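Side-chain contacts in beta-galactosidase (Bacillus circulans subsp. alkalophilus, PDB 3TTY), which hydrolyses terminal beta-linked galactose residues from galactosides, and holds galactose here in the pocket of its TIM-barrel domain: residues Asn276-Asp281 / Ser285-Ala290; Phe303-Gln308 / Tyr332-His337. All blocks are in the same frame, centred on the assembly; numbering follows the deposited sequence.

Interaction 1 of 2, residues Asn276-Asp281 / Ser285-Ala290; sequences NYPSMD and SFTAMA. With GLA (alpha-D-galactopyranose), chain H.
Pro278 and Thr287 meet carbon to carbon. The pyrrolidine ring crosses the threonine side chain at about a right angle, bringing Pro278 CG to 3.7 Å from Thr287 CG2. The rigid ring presents CB and CG to the threonine methyl and keeps the loop close to the helix, while the branched threonine retains a hydroxyl for other work.

The polar groups lie close without pairing. Asn276 reaches across because its CG is anti to the backbone N (chi1 176°), which leads the amide to the helix. Even so, Asn276 OD1 stays 3.9 Å from Thr287 OG1, a distance of packing. That buried hydroxyl instead makes a weak hydrogen bond to Gln333 OE1.

Tyr277 serves the sugar. Its CB leaves the backbone on the side away from helix 284-296, and the ring lines the pocket beside alpha-D-galactopyranose. The sugar's O6 sits 3.3 Å above the ring plane, over one face and displaced toward the rim, while Tyr277 CE2 comes within 3.1 Å of the sugar's O1. Tyr277 OH is hydrogen-bonded to Glu307 OE1, so the phenol both lines the pocket and holds the carboxylate that grips the sugar. With an alanine here, Glu307 would probably lose a partner that fixes its carboxylate, and a gap would open beside O6.

Segment 276-281 is the loop after strand 273-275 of the TIM barrel, joining it to helix 284-296 at the strand end that carries the pocket. Phe286 and Met289 rest on helix 423-435, Pro278 touches Trp330 of helix 326-336, and at the far end Met280 and Asp281 pack on Leu521 of the second subunit.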
loop_
_atom_site.group_PDB
_atom_site.type_symbol
_atom_site.label_atom_id
_atom_site.label_comp_id
_atom_site.label_asym_id
_atom_site.label_seq_id
_atom_site.Cartn_x
_atom_site.Cartn_y
_atom_site.Cartn_z
ATOM N N ASN A 276 -3.382 7.402 27.562
ATOM C CA ASN A 276 -4.241 8.206 26.693
ATOM C C ASN A 276 -3.473 9.198 25.824
ATOM O O ASN A 276 -2.910 10.185 26.324
ATOM C CB ASN A 276 -5.295 8.939 27.525
ATOM C CG ASN A 276 -6.152 9.858 26.691
ATOM O OD1 ASN A 276 -6.548 10.940 27.138
ATOM N ND2 ASN A 276 -6.434 9.445 25.468
ATOM N N TYR A 277 -3.465 8.921 24.522
ATOM C CA TYR A 277 -2.734 9.726 23.546
ATOM C C TYR A 277 -3.616 10.167 22.387
ATOM O O TYR A 277 -3.564 9.583 21.304
ATOM C CB TYR A 277 -1.529 8.950 23.016
ATOM C CG TYR A 277 -0.465 8.733 24.076
ATOM C CD1 TYR A 277 0.520 9.687 24.302
ATOM C CD2 TYR A 277 -0.457 7.583 24.862
ATOM C CE1 TYR A 277 1.492 9.495 25.276
ATOM C CE2 TYR A 277 0.508 7.385 25.834
ATOM C CZ TYR A 277 1.477 8.345 26.035
ATOM O OH TYR A 277 2.436 8.160 27.005
ATOM N N PRO A 278 -4.447 11.192 22.612
ATOM C CA PRO A 278 -5.273 11.658 21.498
ATOM C C PRO A 278 -4.419 12.478 20.569
ATOM O O PRO A 278 -3.490 13.145 21.036
ATOM C CB PRO A 278 -6.313 12.565 22.170
ATOM C CG PRO A 278 -6.274 12.216 23.618
ATOM C CD PRO A 278 -4.842 11.808 23.886
ATOM N N SER A 279 -4.724 12.429 19.278
ATOM C CA SER A 279 -4.139 13.355 18.318
ATOM C C SER A 279 -4.944 14.654 18.259
ATOM O O SER A 279 -6.069 14.722 18.745
ATOM C CB SER A 279 -4.068 12.708 16.931
ATOM O OG SER A 279 -3.105 11.664 16.929
ATOM N N MET A 280 -4.349 15.689 17.681
ATOM C CA MET A 280 -5.059 16.922 17.365
ATOM C C MET A 280 -6.386 16.562 16.685
ATOM O O MET A 280 -7.383 17.283 16.802
ATOM C CB MET A 280 -4.187 17.755 16.418
ATOM C CG MET A 280 -4.774 19.091 15.961
ATOM S SD MET A 280 -4.209 20.492 16.957
ATOM C CE MET A 280 -5.715 20.828 17.862
ATOM N N ASP A 281 -6.369 15.403 16.022
ATOM C CA ASP A 281 -7.391 14.933 15.088
ATOM C C ASP A 281 -8.505 14.097 15.715
ATOM O O ASP A 281 -9.510 13.802 15.066
ATOM C CB ASP A 281 -6.701 14.048 14.040
ATOM C CG ASP A 281 -6.887 14.558 12.635
ATOM O OD1 ASP A 281 -7.262 15.743 12.484
ATOM O OD2 ASP A 281 -6.651 13.780 11.683
ATOM N N SER A 285 -15.174 13.415 22.053
ATOM C CA SER A 285 -16.146 12.462 22.589
ATOM C C SER A 285 -15.605 11.034 22.507
ATOM O O SER A 285 -16.006 10.160 23.282
ATOM C CB SER A 285 -17.480 12.566 21.847
ATOM O OG SER A 285 -17.328 12.266 20.470
ATOM N N PHE A 286 -14.689 10.803 21.571
ATOM C CA PHE A 286 -14.035 9.512 21.497
ATOM C C PHE A 286 -13.078 9.270 22.662
ATOM O O PHE A 286 -13.113 8.202 23.277
ATOM C CB PHE A 286 -13.296 9.294 20.171
ATOM C CG PHE A 286 -12.636 7.948 20.090
ATOM C CD1 PHE A 286 -13.363 6.830 19.708
ATOM C CD2 PHE A 286 -11.309 7.785 20.453
ATOM C CE1 PHE A 286 -12.770 5.574 19.665
ATOM C CE2 PHE A 286 -10.707 6.533 20.406
ATOM C CZ PHE A 286 -11.443 5.425 20.015
ATOM N N THR A 287 -12.209 10.228 22.974
ATOM C CA THR A 287 -11.318 9.978 24.103
ATOM C C THR A 287 -12.121 9.885 25.412
ATOM O O THR A 287 -11.760 9.134 26.315
ATOM C CB THR A 287 -10.035 10.897 24.160
ATOM O OG1 THR A 287 -9.987 11.643 25.389
ATOM C CG2 THR A 287 -9.943 11.812 22.984
ATOM N N ALA A 288 -13.246 10.586 25.491
ATOM C CA ALA A 288 -14.146 10.416 26.634
ATOM C C ALA A 288 -14.707 8.982 26.681
ATOM O O ALA A 288 -14.776 8.346 27.742
ATOM C CB ALA A 288 -15.287 11.437 26.573
ATOM N N MET A 289 -15.111 8.472 25.522
ATOM C CA MET A 289 -15.606 7.104 25.432
ATOM C C MET A 289 -14.534 6.092 25.871
ATOM O O MET A 289 -14.851 5.079 26.502
ATOM C CB MET A 289 -16.113 6.794 24.012
ATOM C CG MET A 289 -16.919 5.500 23.921
ATOM S SD MET A 289 -17.482 5.093 22.261
ATOM C CE MET A 289 -15.931 5.093 21.361
ATOM N N ALA A 290 -13.271 6.376 25.559
ATOM C CA ALA A 290 -12.172 5.502 25.991
ATOM C C ALA A 290 -11.921 5.506 27.517
ATOM O O ALA A 290 -11.753 4.444 28.124
ATOM C CB ALA A 290 -10.879 5.813 25.212
HETATM C C1 GLA H . 3.172 4.056 25.439
HETATM C C2 GLA H . 4.300 3.398 26.272
HETATM C C3 GLA H . 5.322 4.416 26.809
HETATM C C4 GLA H . 5.732 5.315 25.653
HETATM C C5 GLA H . 4.482 5.928 25.014
HETATM C C6 GLA H . 4.926 6.888 23.904
HETATM O O1 GLA H . 2.222 4.836 26.187
HETATM O O2 GLA H . 3.751 2.678 27.363
HETATM O O3 GLA H . 6.500 3.772 27.327
HETATM O O4 GLA H . 6.387 4.480 24.707
HETATM O O5 GLA H . 3.703 4.887 24.415
HETATM O O6 GLA H . 3.846 7.762 23.547
#

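Interaction 2 of 2, residues Phe303-Gln308 / Tyr332-His337; sequences FMLMEQ and YQAVAH. With GLA (alpha-D-galactopyranose), chain H.
Leu305 and Ala334 form the apolar centre of this strand-to-helix packing, Leu305 CG lying 4.0 Å from Ala334 CB. The small alanine lets the helix come close, with Leu305 CA and Ala334 CA 7.1 Å apart, and the branched leucine fills the space between.

Phe303 makes the other firm contact. Its CG stands between the backbone N and the carbonyl carbon (chi1 57°), and from there the ring reaches the carbonyls of Ala334 and His337. Phe303 CE2 is 3.5 Å from His337 O, which approaches the ring edge near its plane; Phe303 CZ meets Ala334 O more loosely and obliquely. Trp274 meets the same phenylalanine ring from the neighbouring strand.

The looser side is buried too. The imidazole of His337 leads away from the strand to a hydrogen bond between its NE2 and Glu618 OE2, while Val335 and Ala336 pack on Phe631 of the C-terminal sheet.

At the other end of the strand, a helix-like backbone at Met306 (psi -36°) interrupts the usual alternation, and Glu307 extends to the sugar. Its OE2 accepts a 2.8 Å hydrogen bond from galactose O2, and OE1 accepts one from O1 whose modelled length, 2.4 Å, is doubtful.

Chemically, the weakly positive ring edge of Phe303 suits a carbonyl oxygen, His337 O, that Arg295 NH1 also binds. The outer part combines this with the apolar packing of Leu305 on Ala334, whereas the strand's end presents a carboxylate to the sugar's anomeric region, consistent with the nucleophile position of retaining glycosidases in this clan.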
loop_
_atom_site.group_PDB
_atom_site.type_symbol
_atom_site.label_atom_id
_atom_site.label_comp_id
_atom_site.label_asym_id
_atom_site.label_seq_id
_atom_site.Cartn_x
_atom_site.Cartn_y
_atom_site.Cartn_z
ATOM N N PHE A 303 -10.019 4.344 37.760
ATOM C CA PHE A 303 -8.786 3.784 37.210
ATOM C C PHE A 303 -7.604 4.751 37.330
ATOM O O PHE A 303 -7.768 5.900 37.731
ATOM C CB PHE A 303 -9.004 3.444 35.741
ATOM C CG PHE A 303 -9.447 4.619 34.930
ATOM C CD1 PHE A 303 -8.515 5.477 34.371
ATOM C CD2 PHE A 303 -10.795 4.892 34.764
ATOM C CE1 PHE A 303 -8.921 6.575 33.639
ATOM C CE2 PHE A 303 -11.209 5.991 34.045
ATOM C CZ PHE A 303 -10.273 6.827 33.471
ATOM N N MET A 304 -6.416 4.274 36.975
ATOM C CA MET A 304 -5.248 5.136 36.835
ATOM C C MET A 304 -5.123 5.605 35.393
ATOM O O MET A 304 -5.248 4.805 34.467
ATOM C CB MET A 304 -3.959 4.387 37.208
ATOM C CG MET A 304 -3.916 3.828 38.615
ATOM S SD MET A 304 -2.403 2.903 38.959
ATOM C CE MET A 304 -1.132 4.171 38.777
ATOM N N LEU A 305 -4.898 6.903 35.204
ATOM C CA LEU A 305 -4.322 7.404 33.966
ATOM C C LEU A 305 -2.840 7.186 34.225
ATOM O O LEU A 305 -2.232 7.889 35.052
ATOM C CB LEU A 305 -4.596 8.902 33.797
ATOM C CG LEU A 305 -4.749 9.594 32.434
ATOM C CD1 LEU A 305 -3.981 10.931 32.381
ATOM C CD2 LEU A 305 -4.384 8.704 31.262
ATOM N N MET A 306 -2.267 6.179 33.575
ATOM C CA MET A 306 -0.859 5.868 33.787
ATOM C C MET A 306 -0.010 6.778 32.917
ATOM O O MET A 306 1.066 7.199 33.328
ATOM C CB MET A 306 -0.566 4.395 33.481
ATOM C CG MET A 306 0.875 3.957 33.726
ATOM S SD MET A 306 1.318 3.865 35.471
ATOM C CE MET A 306 0.220 2.563 36.048
ATOM N N GLU A 307 -0.494 7.081 31.715
ATOM C CA GLU A 307 0.233 7.986 30.826
ATOM C C GLU A 307 -0.638 8.892 29.965
ATOM O O GLU A 307 -1.820 8.628 29.715
ATOM C CB GLU A 307 1.159 7.225 29.875
ATOM C CG GLU A 307 2.041 6.166 30.481
ATOM C CD GLU A 307 2.678 5.340 29.387
ATOM O OE1 GLU A 307 2.859 5.908 28.293
ATOM O OE2 GLU A 307 2.985 4.139 29.600
ATOM N N GLN A 308 0.013 9.947 29.493
ATOM C CA GLN A 308 -0.481 10.890 28.506
ATOM C C GLN A 308 0.756 11.759 28.301
ATOM O O GLN A 308 1.626 11.810 29.176
ATOM C CB GLN A 308 -1.640 11.740 29.054
ATOM C CG GLN A 308 -1.253 12.656 30.222
ATOM C CD GLN A 308 -2.399 13.547 30.715
ATOM O OE1 GLN A 308 -3.472 13.592 30.127
ATOM N NE2 GLN A 308 -2.158 14.256 31.803
ATOM N N TYR A 332 -8.229 16.683 33.254
ATOM C CA TYR A 332 -9.497 16.680 33.978
ATOM C C TYR A 332 -10.588 15.900 33.242
ATOM O O TYR A 332 -11.538 15.413 33.864
ATOM C CB TYR A 332 -9.971 18.095 34.306
ATOM C CG TYR A 332 -9.201 18.725 35.442
ATOM C CD1 TYR A 332 -9.192 18.142 36.703
ATOM C CD2 TYR A 332 -8.481 19.895 35.253
ATOM C CE1 TYR A 332 -8.477 18.706 37.750
ATOM C CE2 TYR A 332 -7.769 20.464 36.288
ATOM C CZ TYR A 332 -7.771 19.864 37.530
ATOM O OH TYR A 332 -7.073 20.437 38.557
ATOM N N GLN A 333 -10.456 15.776 31.924
ATOM C CA GLN A 333 -11.382 14.929 31.195
ATOM C C GLN A 333 -11.234 13.484 31.679
ATOM O O GLN A 333 -12.230 12.795 31.885
ATOM C CB GLN A 333 -11.195 15.022 29.678
ATOM C CG GLN A 333 -12.378 14.432 28.899
ATOM C CD GLN A 333 -12.103 14.327 27.413
ATOM O OE1 GLN A 333 -10.967 14.081 26.997
ATOM N NE2 GLN A 333 -13.145 14.517 26.600
ATOM N N ALA A 334 -9.998 13.036 31.871
ATOM C CA ALA A 334 -9.760 11.707 32.410
ATOM C C ALA A 334 -10.378 11.575 33.799
ATOM O O ALA A 334 -11.117 10.623 34.077
ATOM C CB ALA A 334 -8.290 11.403 32.451
ATOM N N VAL A 335 -10.094 12.539 34.668
ATOM C CA VAL A 335 -10.613 12.486 36.027
ATOM C C VAL A 335 -12.140 12.424 36.020
ATOM O O VAL A 335 -12.747 11.659 36.771
ATOM C CB VAL A 335 -10.146 13.699 36.856
ATOM C CG1 VAL A 335 -10.739 13.638 38.266
ATOM C CG2 VAL A 335 -8.618 13.756 36.893
ATOM N N ALA A 336 -12.743 13.231 35.151
ATOM C CA ALA A 336 -14.190 13.302 34.989
ATOM C C ALA A 336 -14.798 11.930 34.687
ATOM O O ALA A 336 -15.961 11.673 35.001
ATOM C CB ALA A 336 -14.529 14.273 33.866
ATOM N N HIS A 337 -14.015 11.051 34.067
ATOM C CA HIS A 337 -14.538 9.750 33.673
ATOM C C HIS A 337 -14.090 8.595 34.549
ATOM O O HIS A 337 -14.396 7.446 34.254
ATOM C CB HIS A 337 -14.295 9.481 32.190
ATOM C CG HIS A 337 -15.056 10.410 31.298
ATOM N ND1 HIS A 337 -16.413 10.293 31.091
ATOM C CD2 HIS A 337 -14.663 11.503 30.604
ATOM C CE1 HIS A 337 -16.819 11.257 30.287
ATOM N NE2 HIS A 337 -15.776 12.003 29.972
HETATM C C1 GLA H . 3.172 4.056 25.439
HETATM C C2 GLA H . 4.300 3.398 26.272
HETATM C C3 GLA H . 5.322 4.416 26.809
HETATM C C4 GLA H . 5.732 5.315 25.653
HETATM C C5 GLA H . 4.482 5.928 25.014
HETATM C C6 GLA H . 4.926 6.888 23.904
HETATM O O1 GLA H . 2.222 4.836 26.187
HETATM O O2 GLA H . 3.751 2.678 27.363
HETATM O O3 GLA H . 6.500 3.772 27.327
HETATM O O4 GLA H . 6.387 4.480 24.707
HETATM O O5 GLA H . 3.703 4.887 24.415
HETATM O O6 GLA H . 3.846 7.762 23.547
#

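Interactions 1 and 2 follow in series along the chain, with centres 11 Å apart, in the TIM-barrel domain. Interaction 1 joins the loop after strand 273-275 to helix 284-296; interaction 2 packs strand 303-307 on helix 326-336. Helix 284-296 leads into strand 303-307, and strands 273-275 and 303-307 are parallel neighbours in the eight-stranded barrel. The two contacts also join directly: Asn276 N is 2.9 Å from Glu307 O, a probable backbone hydrogen bond that carries the pairing to the strand ends. There Tyr277 OH lies 2.6 Å from Glu307 OE1, a probable hydrogen bond consistent with the two contacts meeting at the galactose.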